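Local coordinates for protein endo-beta-mannanase (Rhizomucor miehei, PDB 4QP0) that probably hydrolyses internal beta-1,4-mannosidic linkages in mannans, galactomannans and glucomannans, acting as a secreted TIM-barrel enzyme of glycoside hydrolase family 5, at residues D219-R225 with S237-D242; I172-P176 with W198-S203; S229-Y233 with W270-W274. All coordinates share one frame; numbering follows the deposited sequence.

How the contacts relate
All three contacts lie within the family 5 TIM barrel. Contact 2 joins the end of strand 167-171 to helix 192-209 and contains Glu175, which probably belongs to the active site, as in other family 5 enzymes. Contact 1 is its direct neighbour, with centres about 12 Å apart. Glu220 CG lies 3.4 Å from Glu175 OE2, and Met239 packs on Pro176. Contact 3 lies farther out, its centre about 11 Å from that of contact 1. Backbone bonds probably join these two, from Phe223 N to Glu232 O and from Arg225 N to Tyr233 O, both 2.9 Å. Contacts 2 and 3 do not touch. Their nearest atoms are about 8 Å apart.

Contact 1. Residues D219-R225 with S237-D242; sequences DEGFFNR and SGMDFD
The side chains of Phe223 and Phe241 run alongside each other in the same direction. Phe223 CE1 comes 3.6 Å from Phe241 CD2. The ring planes are turned 71° apart, an oblique pair that is neither a stack nor edge-to-face. The Phe223 ring is covered on both faces near its rim. Gly221 O sits over one face and the guanidinium of Arg225 over the other. The bent Arg225 chain, turned at chi2 and chi3, folds the guanidinium back over this ring. From there NH1 forms a salt bridge to Asp242 OD2 at 3.2 Å. The bond uses the syn lone pair of OD2, and guanidinium and carboxylate are nearly coplanar. The salt bridge helps to hold the guanidinium over the Phe223 ring.

Asn224 meets Asp240 differently. Its ND2 donates to Asp240 OD2 at 3.1 Å, within its own amide plane but from above the carboxylate, 64° out of that plane. The other oxygen, Asp240 OD1, caps Ala243 N at the start of helix 241-245. Each carboxylate oxygen of this N-cap residue thus has its own N-H partner.

The backbones are joined directly by the Phe241 N to Phe222 O hydrogen bond at 3.0 Å. Ser237 OG approaches the edge of the Phe222 ring, 3.4 Å from CD2. At the inner end, Met239 CE rests 3.9 Å from Asp219 CB.

The contact closes the loop between strand 214-216 and helix 241-245. His278 of helix 270-284 stacks on Phe223 and meets Phe241 edge-to-face, while Met239 and Asp240 lean on helix 192-209.

Contact 2. Residues I172-P176 with W198-S203; sequences IANEP and WIKEIS
Ile172 carries most of this contact, with its side chain directed into the face of helix 192-209. Its two branches do different work. CG2, anti to the backbone N, reaches between two helix residues: it lies 3.5 Å from Trp198 CH2 and 3.7 Å from Ile202 CG2. The CG1 branch lies beside the backbone N and is extended at chi2 (164°). This carries CD1 to the neighbouring pair Ile199 and Ser203, 3.6 Å from Ile199 O and 3.8 Å from Ser203 CB. The Ile172 and Trp198 side chains run antiparallel, passing alongside each other. The indole also has Ile202 CG1 over one face, so it is held by its own helix as well as by the loop.

Ala173 follows with a single methyl contact. Its CB lies at the edge of the indole, 4.0 Å from Trp198 CH2.

Asn174 and Glu175 do not touch residues 198-203; their side chains are bonded to other residues. Asn174 bonds to Arg53 and Asn109. Glu175 bonds to Trp111 NE1 and His256 ND1, and its side chain touches Glu293 at strand 289-294.

Pro176 brings the chain back to the same indole. Its CG sits near the ring plane, 4.4 Å from Trp198 CZ3. Trp198 therefore meets the loop both before and after the two polar residues. No hydrogen bond crosses the contact, and all the touching residues are buried.

The arrangement is that of a beta-alpha unit of the TIM barrel, in which the helix packs against the loop that leaves strand 167-171. The Asn-Glu-Pro sequence at this strand end is a hallmark of family 5, whose glutamate typically serves as the acid/base, consistent with the contact between the Glu175 side chain and Glu293.

Contact 3. Residues S229-Y233 with W270-W274; sequences SDYEY and WSVQW
An aromatic cluster of Tyr233, Trp270 and Trp274 joins the long loop after strand 214-216 to the start of helix 270-284 in the TIM barrel. The contact is partly buried. Its main pair is T-shaped: the edge of Trp274 points at a face of Tyr233, with centroids 5.1 Å apart and planes at 85°. Trp274 CE3 lies 3.4 Å from Tyr233 CZ. Tyr233 CE2 lies 3.8 Å from Trp270 CZ2, an oblique approach. Within the helix, Trp270 CH2 sits over one face of Trp274, so the indoles support each other.

Glu232 packs beside them. Its CB touches Trp274 CH2 at 3.6 Å and lies at the edge of Trp270, while its O meets the Trp274 edge.

Trp270 CG lies opposite the backbone N (chi1 -170°), sending the indole toward Asp230. Trp270 NE1 donates to Asp230 OD2 at 2.7 Å. The bond is bent (134°), with OD2 tilted from the indole plane. Trp274 NE1 is bonded instead to His256 O, and Lys264 makes a cation-pi contact with Trp270. Tyr233 OH bonds to Asp277 OD2 of the same helix. One water donates both to Tyr233 OH and to Trp270 O, the latter 2.8 Å from the water oxygen.

Contact 1. Residues D219-R225 with S237-D242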
ATOM      1  N   ASP A 219      -5.847  -2.022   1.320  1.00 31.23           N
ATOM      2  CA  ASP A 219      -7.160  -1.576   0.833  1.00 31.82           C
ATOM      3  C   ASP A 219      -7.466  -0.149   1.245  1.00 31.56           C
ATOM      4  O   ASP A 219      -6.727   0.451   2.031  1.00 32.03           O
ATOM      5  CB  ASP A 219      -8.284  -2.513   1.303  1.00 33.35           C
ATOM      6  CG  ASP A 219      -8.503  -2.491   2.825  1.00 35.82           C
ATOM      7  OD1 ASP A 219      -7.549  -2.775   3.596  1.00 36.84           O
ATOM      8  OD2 ASP A 219      -9.656  -2.224   3.255  1.00 37.63           O
ATOM      9  N   GLU A 220      -8.569   0.382   0.719  1.00 30.75           N
ATOM     10  CA  GLU A 220      -9.005   1.743   1.022  1.00 30.46           C
ATOM     11  C   GLU A 220      -9.641   1.857   2.407  1.00 30.23           C
ATOM     12  O   GLU A 220      -9.806   2.970   2.933  1.00 29.10           O
ATOM     13  CB  GLU A 220      -9.966   2.252  -0.054  1.00 29.80           C
ATOM     14  CG  GLU A 220      -9.276   2.597  -1.360  1.00 30.61           C
ATOM     15  CD  GLU A 220     -10.156   2.365  -2.575  1.00 32.91           C
ATOM     16  OE1 GLU A 220     -10.614   1.212  -2.793  1.00 32.75           O
ATOM     17  OE2 GLU A 220     -10.377   3.341  -3.325  1.00 33.77           O
ATOM     18  N   GLY A 221     -10.000   0.709   2.981  1.00 28.67           N
ATOM     19  CA  GLY A 221     -10.542   0.644   4.334  1.00 28.34           C
ATOM     20  C   GLY A 221     -12.049   0.641   4.384  1.00 28.24           C
ATOM     21  O   GLY A 221     -12.644   1.000   5.398  1.00 27.65           O
ATOM     22  N   PHE A 222     -12.668   0.214   3.290  1.00 30.44           N
ATOM     23  CA  PHE A 222     -14.125   0.176   3.185  1.00 30.90           C
ATOM     24  C   PHE A 222     -14.739  -0.843   4.139  1.00 31.32           C
ATOM     25  O   PHE A 222     -14.289  -1.987   4.199  1.00 32.27           O
ATOM     26  CB  PHE A 222     -14.573  -0.061   1.731  1.00 30.22           C
ATOM     27  CG  PHE A 222     -14.146   1.032   0.769  1.00 30.97           C
ATOM     28  CD1 PHE A 222     -13.830   2.323   1.227  1.00 30.64           C
ATOM     29  CD2 PHE A 222     -14.069   0.782  -0.598  1.00 30.23           C
ATOM     30  CE1 PHE A 222     -13.434   3.317   0.343  1.00 30.24           C
ATOM     31  CE2 PHE A 222     -13.687   1.781  -1.486  1.00 30.10           C
ATOM     32  CZ  PHE A 222     -13.376   3.050  -1.016  1.00 30.77           C
ATOM     33  N   PHE A 223     -15.751  -0.397   4.895  1.00 31.49           N
ATOM     34  CA  PHE A 223     -16.462  -1.234   5.870  1.00 30.76           C
ATOM     35  C   PHE A 223     -17.597  -2.019   5.245  1.00 31.75           C
ATOM     36  O   PHE A 223     -18.039  -1.717   4.140  1.00 34.37           O
ATOM     37  CB  PHE A 223     -17.060  -0.377   6.981  1.00 29.18           C
ATOM     38  CG  PHE A 223     -16.045   0.269   7.863  1.00 28.73           C
ATOM     39  CD1 PHE A 223     -15.359  -0.476   8.819  1.00 28.24           C
ATOM     40  CD2 PHE A 223     -15.786   1.630   7.755  1.00 27.72           C
ATOM     41  CE1 PHE A 223     -14.424   0.128   9.642  1.00 27.99           C
ATOM     42  CE2 PHE A 223     -14.853   2.235   8.575  1.00 27.53           C
ATOM     43  CZ  PHE A 223     -14.171   1.484   9.520  1.00 27.75           C
ATOM     44  N   ASN A 224     -18.078  -3.017   5.976  1.00 31.98           N
ATOM     45  CA  ASN A 224     -19.283  -3.741   5.602  1.00 31.95           C
ATOM     46  C   ASN A 224     -20.274  -3.719   6.756  1.00 33.48           C
ATOM     47  O   ASN A 224     -20.675  -4.762   7.279  1.00 33.86           O
ATOM     48  CB  ASN A 224     -18.945  -5.167   5.157  1.00 31.23           C
ATOM     49  CG  ASN A 224     -20.177  -6.007   4.880  1.00 29.94           C
ATOM     50  OD1 ASN A 224     -21.197  -5.506   4.416  1.00 29.55           O
ATOM     51  ND2 ASN A 224     -20.089  -7.290   5.183  1.00 28.84           N
ATOM     52  N   ARG A 225     -20.658  -2.511   7.157  1.00 35.28           N
ATOM     53  CA  ARG A 225     -21.600  -2.339   8.251  1.00 37.17           C
ATOM     54  C   ARG A 225     -23.036  -2.163   7.735  1.00 38.76           C
ATOM     55  O   ARG A 225     -23.362  -1.167   7.084  1.00 38.84           O
ATOM     56  CB  ARG A 225     -21.168  -1.196   9.173  1.00 37.11           C
ATOM     57  CG  ARG A 225     -20.265  -1.637  10.326  1.00 37.36           C
ATOM     58  CD  ARG A 225     -18.807  -1.253  10.130  1.00 36.13           C
ATOM     59  NE  ARG A 225     -18.486   0.025  10.761  1.00 37.32           N
ATOM     60  CZ  ARG A 225     -17.570   0.209  11.713  1.00 35.85           C
ATOM     61  NH1 ARG A 225     -16.842  -0.799  12.167  1.00 34.16           N
ATOM     62  NH2 ARG A 225     -17.373   1.427  12.205  1.00 37.31           N
ATOM     63  N   SER A 237     -18.736  -1.989  -1.935  1.00 35.19           N
ATOM     64  CA  SER A 237     -17.504  -2.296  -2.677  1.00 34.37           C
ATOM     65  C   SER A 237     -17.170  -3.796  -2.746  1.00 34.25           C
ATOM     66  O   SER A 237     -16.399  -4.235  -3.610  1.00 34.27           O
ATOM     67  CB  SER A 237     -16.329  -1.551  -2.048  1.00 32.37           C
ATOM     68  OG  SER A 237     -16.135  -1.978  -0.711  1.00 32.38           O
ATOM     69  N   GLY A 238     -17.744  -4.567  -1.828  1.00 34.42           N
ATOM     70  CA  GLY A 238     -17.421  -5.982  -1.683  1.00 35.28           C
ATOM     71  C   GLY A 238     -16.284  -6.224  -0.703  1.00 35.81           C
ATOM     72  O   GLY A 238     -15.726  -7.314  -0.659  1.00 35.49           O
ATOM     73  N   MET A 239     -15.947  -5.200   0.083  1.00 36.89           N
ATOM     74  CA  MET A 239     -14.854  -5.269   1.059  1.00 37.70           C
ATOM     75  C   MET A 239     -15.379  -5.123   2.478  1.00 37.74           C
ATOM     76  O   MET A 239     -16.422  -4.517   2.702  1.00 40.90           O
ATOM     77  CB  MET A 239     -13.815  -4.179   0.791  1.00 37.45           C
ATOM     78  CG  MET A 239     -13.096  -4.315  -0.535  1.00 38.30           C
ATOM     79  SD  MET A 239     -12.114  -5.820  -0.671  1.00 40.43           S
ATOM     80  CE  MET A 239     -10.715  -5.412   0.371  1.00 38.23           C
ATOM     81  N   ASP A 240     -14.634  -5.656   3.436  1.00 36.61           N
ATOM     82  CA  ASP A 240     -15.109  -5.746   4.806  1.00 34.83           C
ATOM     83  C   ASP A 240     -13.935  -5.516   5.729  1.00 33.02           C
ATOM     84  O   ASP A 240     -13.325  -6.475   6.207  1.00 35.28           O
ATOM     85  CB  ASP A 240     -15.721  -7.133   5.045  1.00 33.67           C
ATOM     86  CG  ASP A 240     -16.475  -7.239   6.366  1.00 35.18           C
ATOM     87  OD1 ASP A 240     -16.183  -6.484   7.326  1.00 35.43           O
ATOM     88  OD2 ASP A 240     -17.362  -8.115   6.449  1.00 35.70           O
ATOM     89  N   PHE A 241     -13.619  -4.248   5.976  1.00 30.75           N
ATOM     90  CA  PHE A 241     -12.497  -3.876   6.841  1.00 29.99           C
ATOM     91  C   PHE A 241     -12.510  -4.647   8.150  1.00 28.65           C
ATOM     92  O   PHE A 241     -11.473  -5.138   8.578  1.00 29.42           O
ATOM     93  CB  PHE A 241     -12.502  -2.372   7.122  1.00 29.77           C
ATOM     94  CG  PHE A 241     -11.315  -1.886   7.916  1.00 29.51           C
ATOM     95  CD1 PHE A 241     -10.123  -1.553   7.282  1.00 29.51           C
ATOM     96  CD2 PHE A 241     -11.401  -1.719   9.298  1.00 30.33           C
ATOM     97  CE1 PHE A 241      -9.033  -1.085   8.009  1.00 29.76           C
ATOM     98  CE2 PHE A 241     -10.312  -1.239  10.034  1.00 30.30           C
ATOM     99  CZ  PHE A 241      -9.126  -0.924   9.388  1.00 29.20           C
ATOM    100  N   ASP A 242     -13.679  -4.752   8.775  1.00 28.62           N
ATOM    101  CA  ASP A 242     -13.827  -5.499  10.031  1.00 29.54           C
ATOM    102  C   ASP A 242     -13.384  -6.961   9.911  1.00 29.70           C
ATOM    103  O   ASP A 242     -12.611  -7.454  10.743  1.00 29.46           O
ATOM    104  CB  ASP A 242     -15.269  -5.422  10.552  1.00 30.02           C
ATOM    105  CG  ASP A 242     -15.662  -4.010  10.991  1.00 31.48           C
ATOM    106  OD1 ASP A 242     -14.814  -3.292  11.575  1.00 30.21           O
ATOM    107  OD2 ASP A 242     -16.827  -3.624  10.746  1.00 32.55           O
TER

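Contact 2. Residues I172-P176 with W198-S203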
ATOM      1  N   ILE A 172      -0.866  -7.304   0.197  1.00 29.48           N
ATOM      2  CA  ILE A 172      -1.411  -8.230  -0.811  1.00 29.80           C
ATOM      3  C   ILE A 172      -1.679  -7.554  -2.162  1.00 30.85           C
ATOM      4  O   ILE A 172      -1.129  -7.961  -3.189  1.00 31.85           O
ATOM      5  CB  ILE A 172      -2.709  -8.910  -0.309  1.00 29.80           C
ATOM      6  CG1 ILE A 172      -2.411  -9.816   0.894  1.00 29.03           C
ATOM      7  CG2 ILE A 172      -3.378  -9.690  -1.440  1.00 29.96           C
ATOM      8  CD1 ILE A 172      -3.635 -10.223   1.692  1.00 28.85           C
ATOM      9  N   ALA A 173      -2.529  -6.527  -2.148  1.00 30.96           N
ATOM     10  CA  ALA A 173      -2.900  -5.804  -3.352  1.00 31.02           C
ATOM     11  C   ALA A 173      -3.331  -4.382  -3.030  1.00 31.43           C
ATOM     12  O   ALA A 173      -3.793  -4.094  -1.928  1.00 31.05           O
ATOM     13  CB  ALA A 173      -4.016  -6.532  -4.079  1.00 31.68           C
ATOM     14  N   ASN A 174      -3.183  -3.499  -4.008  1.00 31.17           N
ATOM     15  CA  ASN A 174      -3.607  -2.119  -3.867  1.00 32.60           C
ATOM     16  C   ASN A 174      -5.104  -1.965  -4.129  1.00 33.95           C
ATOM     17  O   ASN A 174      -5.603  -2.332  -5.195  1.00 33.67           O
ATOM     18  CB  ASN A 174      -2.804  -1.217  -4.796  1.00 31.74           C
ATOM     19  CG  ASN A 174      -3.104   0.239  -4.583  1.00 31.87           C
ATOM     20  OD1 ASN A 174      -3.071   0.729  -3.449  1.00 33.57           O
ATOM     21  ND2 ASN A 174      -3.400   0.950  -5.667  1.00 30.87           N
ATOM     22  N   GLU A 175      -5.804  -1.458  -3.115  1.00 35.26           N
ATOM     23  CA  GLU A 175      -7.225  -1.090  -3.176  1.00 34.20           C
ATOM     24  C   GLU A 175      -8.188  -2.122  -3.781  1.00 34.39           C
ATOM     25  O   GLU A 175      -8.998  -1.762  -4.632  1.00 34.86           O
ATOM     26  CB  GLU A 175      -7.387   0.264  -3.891  1.00 34.89           C
ATOM     27  CG  GLU A 175      -6.563   1.391  -3.281  1.00 34.63           C
ATOM     28  CD  GLU A 175      -6.816   2.735  -3.938  1.00 34.99           C
ATOM     29  OE1 GLU A 175      -7.181   2.768  -5.133  1.00 36.59           O
ATOM     30  OE2 GLU A 175      -6.643   3.765  -3.256  1.00 34.46           O
ATOM     31  N   PRO A 176      -8.138  -3.391  -3.324  1.00 34.57           N
ATOM     32  CA  PRO A 176      -9.043  -4.395  -3.900  1.00 36.05           C
ATOM     33  C   PRO A 176     -10.518  -4.020  -3.753  1.00 38.11           C
ATOM     34  O   PRO A 176     -10.946  -3.637  -2.664  1.00 40.86           O
ATOM     35  CB  PRO A 176      -8.748  -5.655  -3.069  1.00 34.60           C
ATOM     36  CG  PRO A 176      -7.390  -5.437  -2.513  1.00 33.28           C
ATOM     37  CD  PRO A 176      -7.303  -3.964  -2.255  1.00 33.31           C
ATOM     38  N   TRP A 198     -10.322 -14.762   0.008  1.00 28.91           N
ATOM     39  CA  TRP A 198      -9.146 -14.597  -0.836  1.00 30.13           C
ATOM     40  C   TRP A 198      -8.046 -13.896  -0.091  1.00 31.51           C
ATOM     41  O   TRP A 198      -6.881 -14.263  -0.207  1.00 32.27           O
ATOM     42  CB  TRP A 198      -9.512 -13.838  -2.107  1.00 30.89           C
ATOM     43  CG  TRP A 198      -8.323 -13.448  -2.949  1.00 31.54           C
ATOM     44  CD1 TRP A 198      -7.588 -14.255  -3.807  1.00 31.88           C
ATOM     45  CD2 TRP A 198      -7.689 -12.124  -3.038  1.00 32.91           C
ATOM     46  NE1 TRP A 198      -6.574 -13.547  -4.402  1.00 32.26           N
ATOM     47  CE2 TRP A 198      -6.580 -12.263  -3.991  1.00 33.52           C
ATOM     48  CE3 TRP A 198      -7.925 -10.888  -2.454  1.00 32.96           C
ATOM     49  CZ2 TRP A 198      -5.750 -11.199  -4.315  1.00 32.91           C
ATOM     50  CZ3 TRP A 198      -7.089  -9.818  -2.799  1.00 34.10           C
ATOM     51  CH2 TRP A 198      -6.031  -9.972  -3.708  1.00 34.19           C
ATOM     52  N   ILE A 199      -8.411 -12.893   0.702  1.00 33.60           N
ATOM     53  CA  ILE A 199      -7.443 -12.166   1.537  1.00 35.38           C
ATOM     54  C   ILE A 199      -6.838 -13.094   2.583  1.00 36.24           C
ATOM     55  O   ILE A 199      -5.656 -12.984   2.906  1.00 37.07           O
ATOM     56  CB  ILE A 199      -8.103 -10.971   2.260  1.00 35.94           C
ATOM     57  CG1 ILE A 199      -8.588  -9.917   1.250  1.00 37.34           C
ATOM     58  CG2 ILE A 199      -7.169 -10.377   3.315  1.00 35.68           C
ATOM     59  CD1 ILE A 199      -7.487  -9.118   0.579  1.00 39.58           C
ATOM     60  N   LYS A 200      -7.664 -13.999   3.105  1.00 36.09           N
ATOM     61  CA  LYS A 200      -7.260 -14.914   4.169  1.00 36.39           C
ATOM     62  C   LYS A 200      -6.119 -15.821   3.713  1.00 37.74           C
ATOM     63  O   LYS A 200      -5.051 -15.830   4.339  1.00 38.39           O
ATOM     64  CB  LYS A 200      -8.463 -15.741   4.637  1.00 36.95           C
ATOM     65  CG  LYS A 200      -8.200 -16.662   5.819  1.00 36.40           C
ATOM     66  CD  LYS A 200      -9.496 -17.308   6.279  1.00 37.09           C
ATOM     67  CE  LYS A 200      -9.326 -18.041   7.599  1.00 37.63           C
ATOM     68  NZ  LYS A 200      -8.665 -19.360   7.412  1.00 35.62           N
ATOM     69  N   GLU A 201      -6.336 -16.554   2.617  1.00 36.80           N
ATOM     70  CA  GLU A 201      -5.372 -17.558   2.162  1.00 36.51           C
ATOM     71  C   GLU A 201      -4.094 -16.973   1.560  1.00 34.50           C
ATOM     72  O   GLU A 201      -3.022 -17.557   1.705  1.00 35.15           O
ATOM     73  CB  GLU A 201      -6.026 -18.561   1.200  1.00 39.22           C
ATOM     74  CG  GLU A 201      -6.075 -18.125  -0.256  1.00 41.07           C
ATOM     75  CD  GLU A 201      -6.414 -19.270  -1.189  1.00 44.39           C
ATOM     76  OE1 GLU A 201      -7.265 -19.068  -2.086  1.00 45.55           O
ATOM     77  OE2 GLU A 201      -5.836 -20.370  -1.026  1.00 44.48           O
ATOM     78  N   ILE A 202      -4.207 -15.833   0.883  1.00 33.83           N
ATOM     79  CA  ILE A 202      -3.031 -15.137   0.359  1.00 33.21           C
ATOM     80  C   ILE A 202      -2.155 -14.631   1.505  1.00 32.40           C
ATOM     81  O   ILE A 202      -0.938 -14.807   1.480  1.00 32.78           O
ATOM     82  CB  ILE A 202      -3.408 -13.982  -0.598  1.00 34.01           C
ATOM     83  CG1 ILE A 202      -4.076 -14.526  -1.876  1.00 33.33           C
ATOM     84  CG2 ILE A 202      -2.193 -13.128  -0.944  1.00 32.69           C
ATOM     85  CD1 ILE A 202      -3.237 -15.491  -2.689  1.00 33.21           C
ATOM     86  N   SER A 203      -2.767 -14.032   2.519  1.00 32.77           N
ATOM     87  CA  SER A 203      -1.992 -13.557   3.673  1.00 34.46           C
ATOM     88  C   SER A 203      -1.409 -14.730   4.459  1.00 34.40           C
ATOM     89  O   SER A 203      -0.289 -14.646   4.957  1.00 33.76           O
ATOM     90  CB  SER A 203      -2.807 -12.619   4.579  1.00 34.87           C
ATOM     91  OG  SER A 203      -3.940 -13.268   5.136  1.00 34.49           O
TER

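Contact 3. Residues S229-Y233 with W270-W274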
ATOM      1  N   SER A 229     -25.047   4.526   5.441  1.00 35.45           N
ATOM      2  CA  SER A 229     -25.447   5.342   4.289  1.00 35.47           C
ATOM      3  C   SER A 229     -24.569   5.173   3.055  1.00 35.88           C
ATOM      4  O   SER A 229     -25.062   4.818   1.990  1.00 36.90           O
ATOM      5  CB  SER A 229     -25.539   6.822   4.672  1.00 33.36           C
ATOM      6  OG  SER A 229     -26.311   6.991   5.850  1.00 31.89           O
ATOM      7  N   ASP A 230     -23.271   5.406   3.214  1.00 36.21           N
ATOM      8  CA  ASP A 230     -22.361   5.555   2.082  1.00 35.67           C
ATOM      9  C   ASP A 230     -21.751   4.253   1.589  1.00 34.76           C
ATOM     10  O   ASP A 230     -21.776   3.240   2.287  1.00 36.51           O
ATOM     11  CB  ASP A 230     -21.259   6.556   2.443  1.00 36.44           C
ATOM     12  CG  ASP A 230     -21.819   7.897   2.873  1.00 38.93           C
ATOM     13  OD1 ASP A 230     -23.017   8.142   2.616  1.00 40.62           O
ATOM     14  OD2 ASP A 230     -21.070   8.702   3.470  1.00 41.07           O
ATOM     15  N   TYR A 231     -21.193   4.305   0.382  1.00 33.45           N
ATOM     16  CA  TYR A 231     -20.560   3.158  -0.274  1.00 33.05           C
ATOM     17  C   TYR A 231     -19.351   2.639   0.516  1.00 32.54           C
ATOM     18  O   TYR A 231     -19.053   1.439   0.526  1.00 32.11           O
ATOM     19  CB  TYR A 231     -20.138   3.578  -1.685  1.00 33.06           C
ATOM     20  CG  TYR A 231     -19.684   2.467  -2.610  1.00 32.73           C
ATOM     21  CD1 TYR A 231     -20.575   1.504  -3.068  1.00 32.11           C
ATOM     22  CD2 TYR A 231     -18.359   2.410  -3.061  1.00 32.68           C
ATOM     23  CE1 TYR A 231     -20.160   0.499  -3.929  1.00 31.71           C
ATOM     24  CE2 TYR A 231     -17.936   1.415  -3.920  1.00 31.73           C
ATOM     25  CZ  TYR A 231     -18.843   0.463  -4.347  1.00 31.97           C
ATOM     26  OH  TYR A 231     -18.432  -0.523  -5.201  1.00 32.49           O
ATOM     27  N   GLU A 232     -18.683   3.569   1.190  1.00 30.83           N
ATOM     28  CA  GLU A 232     -17.468   3.320   1.957  1.00 29.20           C
ATOM     29  C   GLU A 232     -17.730   2.644   3.314  1.00 28.87           C
ATOM     30  O   GLU A 232     -16.796   2.144   3.950  1.00 29.55           O
ATOM     31  CB  GLU A 232     -16.713   4.651   2.158  1.00 28.08           C
ATOM     32  CG  GLU A 232     -16.181   5.287   0.875  1.00 26.22           C
ATOM     33  CD  GLU A 232     -17.271   5.909   0.014  1.00 26.32           C
ATOM     34  OE1 GLU A 232     -18.402   6.103   0.520  1.00 26.59           O
ATOM     35  OE2 GLU A 232     -16.996   6.210  -1.170  1.00 25.04           O
ATOM     36  N   TYR A 233     -18.991   2.620   3.745  1.00 28.93           N
ATOM     37  CA  TYR A 233     -19.374   2.057   5.046  1.00 28.53           C
ATOM     38  C   TYR A 233     -20.281   0.827   4.990  1.00 29.47           C
ATOM     39  O   TYR A 233     -20.356   0.072   5.966  1.00 29.10           O
ATOM     40  CB  TYR A 233     -20.083   3.113   5.873  1.00 28.62           C
ATOM     41  CG  TYR A 233     -19.182   4.147   6.497  1.00 28.19           C
ATOM     42  CD1 TYR A 233     -18.589   3.915   7.729  1.00 27.67           C
ATOM     43  CD2 TYR A 233     -18.950   5.369   5.870  1.00 28.83           C
ATOM     44  CE1 TYR A 233     -17.771   4.862   8.320  1.00 28.72           C
ATOM     45  CE2 TYR A 233     -18.139   6.335   6.457  1.00 29.82           C
ATOM     46  CZ  TYR A 233     -17.550   6.068   7.683  1.00 29.09           C
ATOM     47  OH  TYR A 233     -16.744   7.003   8.283  1.00 29.59           O
ATOM     48  N   TRP A 270     -17.004  14.683   6.920  1.00 32.04           N
ATOM     49  CA  TRP A 270     -16.959  13.258   6.557  1.00 30.81           C
ATOM     50  C   TRP A 270     -15.586  12.663   6.689  1.00 30.23           C
ATOM     51  O   TRP A 270     -15.440  11.523   7.141  1.00 30.90           O
ATOM     52  CB  TRP A 270     -17.492  13.045   5.144  1.00 30.25           C
ATOM     53  CG  TRP A 270     -17.700  11.592   4.767  1.00 30.58           C
ATOM     54  CD1 TRP A 270     -18.881  10.852   4.846  1.00 30.01           C
ATOM     55  CD2 TRP A 270     -16.701  10.656   4.223  1.00 29.42           C
ATOM     56  NE1 TRP A 270     -18.686   9.564   4.405  1.00 30.05           N
ATOM     57  CE2 TRP A 270     -17.405   9.378   4.017  1.00 29.84           C
ATOM     58  CE3 TRP A 270     -15.351  10.744   3.899  1.00 29.31           C
ATOM     59  CZ2 TRP A 270     -16.762   8.256   3.510  1.00 28.77           C
ATOM     60  CZ3 TRP A 270     -14.712   9.603   3.388  1.00 28.98           C
ATOM     61  CH2 TRP A 270     -15.403   8.390   3.202  1.00 29.33           C
ATOM     62  N   SER A 271     -14.573  13.440   6.313  1.00 28.75           N
ATOM     63  CA  SER A 271     -13.196  12.971   6.283  1.00 28.30           C
ATOM     64  C   SER A 271     -12.613  12.804   7.678  1.00 28.61           C
ATOM     65  O   SER A 271     -11.958  11.800   7.956  1.00 28.47           O
ATOM     66  CB  SER A 271     -12.322  13.913   5.447  1.00 28.29           C
ATOM     67  OG  SER A 271     -12.612  13.787   4.064  1.00 28.32           O
ATOM     68  N   VAL A 272     -12.842  13.789   8.545  1.00 28.00           N
ATOM     69  CA  VAL A 272     -12.439  13.675   9.932  1.00 27.37           C
ATOM     70  C   VAL A 272     -13.151  12.486  10.562  1.00 26.63           C
ATOM     71  O   VAL A 272     -12.531  11.672  11.236  1.00 27.32           O
ATOM     72  CB  VAL A 272     -12.767  14.944  10.733  1.00 27.49           C
ATOM     73  CG1 VAL A 272     -12.554  14.700  12.218  1.00 27.43           C
ATOM     74  CG2 VAL A 272     -11.920  16.114  10.259  1.00 28.60           C
ATOM     75  N   GLN A 273     -14.456  12.389  10.348  1.00 27.11           N
ATOM     76  CA  GLN A 273     -15.220  11.237  10.844  1.00 28.01           C
ATOM     77  C   GLN A 273     -14.662   9.905  10.324  1.00 26.99           C
ATOM     78  O   GLN A 273     -14.683   8.907  11.035  1.00 27.96           O
ATOM     79  CB  GLN A 273     -16.711  11.369  10.504  1.00 28.96           C
ATOM     80  CG  GLN A 273     -17.583  10.269  11.089  1.00 30.45           C
ATOM     81  CD  GLN A 273     -17.917  10.516  12.549  1.00 30.68           C
ATOM     82  OE1 GLN A 273     -18.739  11.375  12.859  1.00 32.62           O
ATOM     83  NE2 GLN A 273     -17.301   9.750  13.448  1.00 29.86           N
ATOM     84  N   TRP A 274     -14.149   9.910   9.098  1.00 26.19           N
ATOM     85  CA  TRP A 274     -13.587   8.714   8.461  1.00 26.68           C
ATOM     86  C   TRP A 274     -12.349   8.215   9.167  1.00 26.98           C
ATOM     87  O   TRP A 274     -12.191   6.997   9.373  1.00 25.33           O
ATOM     88  CB  TRP A 274     -13.275   9.042   7.006  1.00 26.87           C
ATOM     89  CG  TRP A 274     -12.717   7.926   6.152  1.00 26.00           C
ATOM     90  CD1 TRP A 274     -11.466   7.872   5.549  1.00 25.65           C
ATOM     91  CD2 TRP A 274     -13.395   6.694   5.726  1.00 25.46           C
ATOM     92  NE1 TRP A 274     -11.324   6.722   4.813  1.00 25.10           N
ATOM     93  CE2 TRP A 274     -12.436   5.969   4.879  1.00 25.66           C
ATOM     94  CE3 TRP A 274     -14.642   6.137   5.955  1.00 26.10           C
ATOM     95  CZ2 TRP A 274     -12.740   4.739   4.301  1.00 25.52           C
ATOM     96  CZ3 TRP A 274     -14.939   4.893   5.362  1.00 26.13           C
ATOM     97  CH2 TRP A 274     -14.006   4.216   4.561  1.00 25.66           C
TER
HETATM   98  O   HOH W   1     -17.270   9.419   7.660  1.00 24.28           O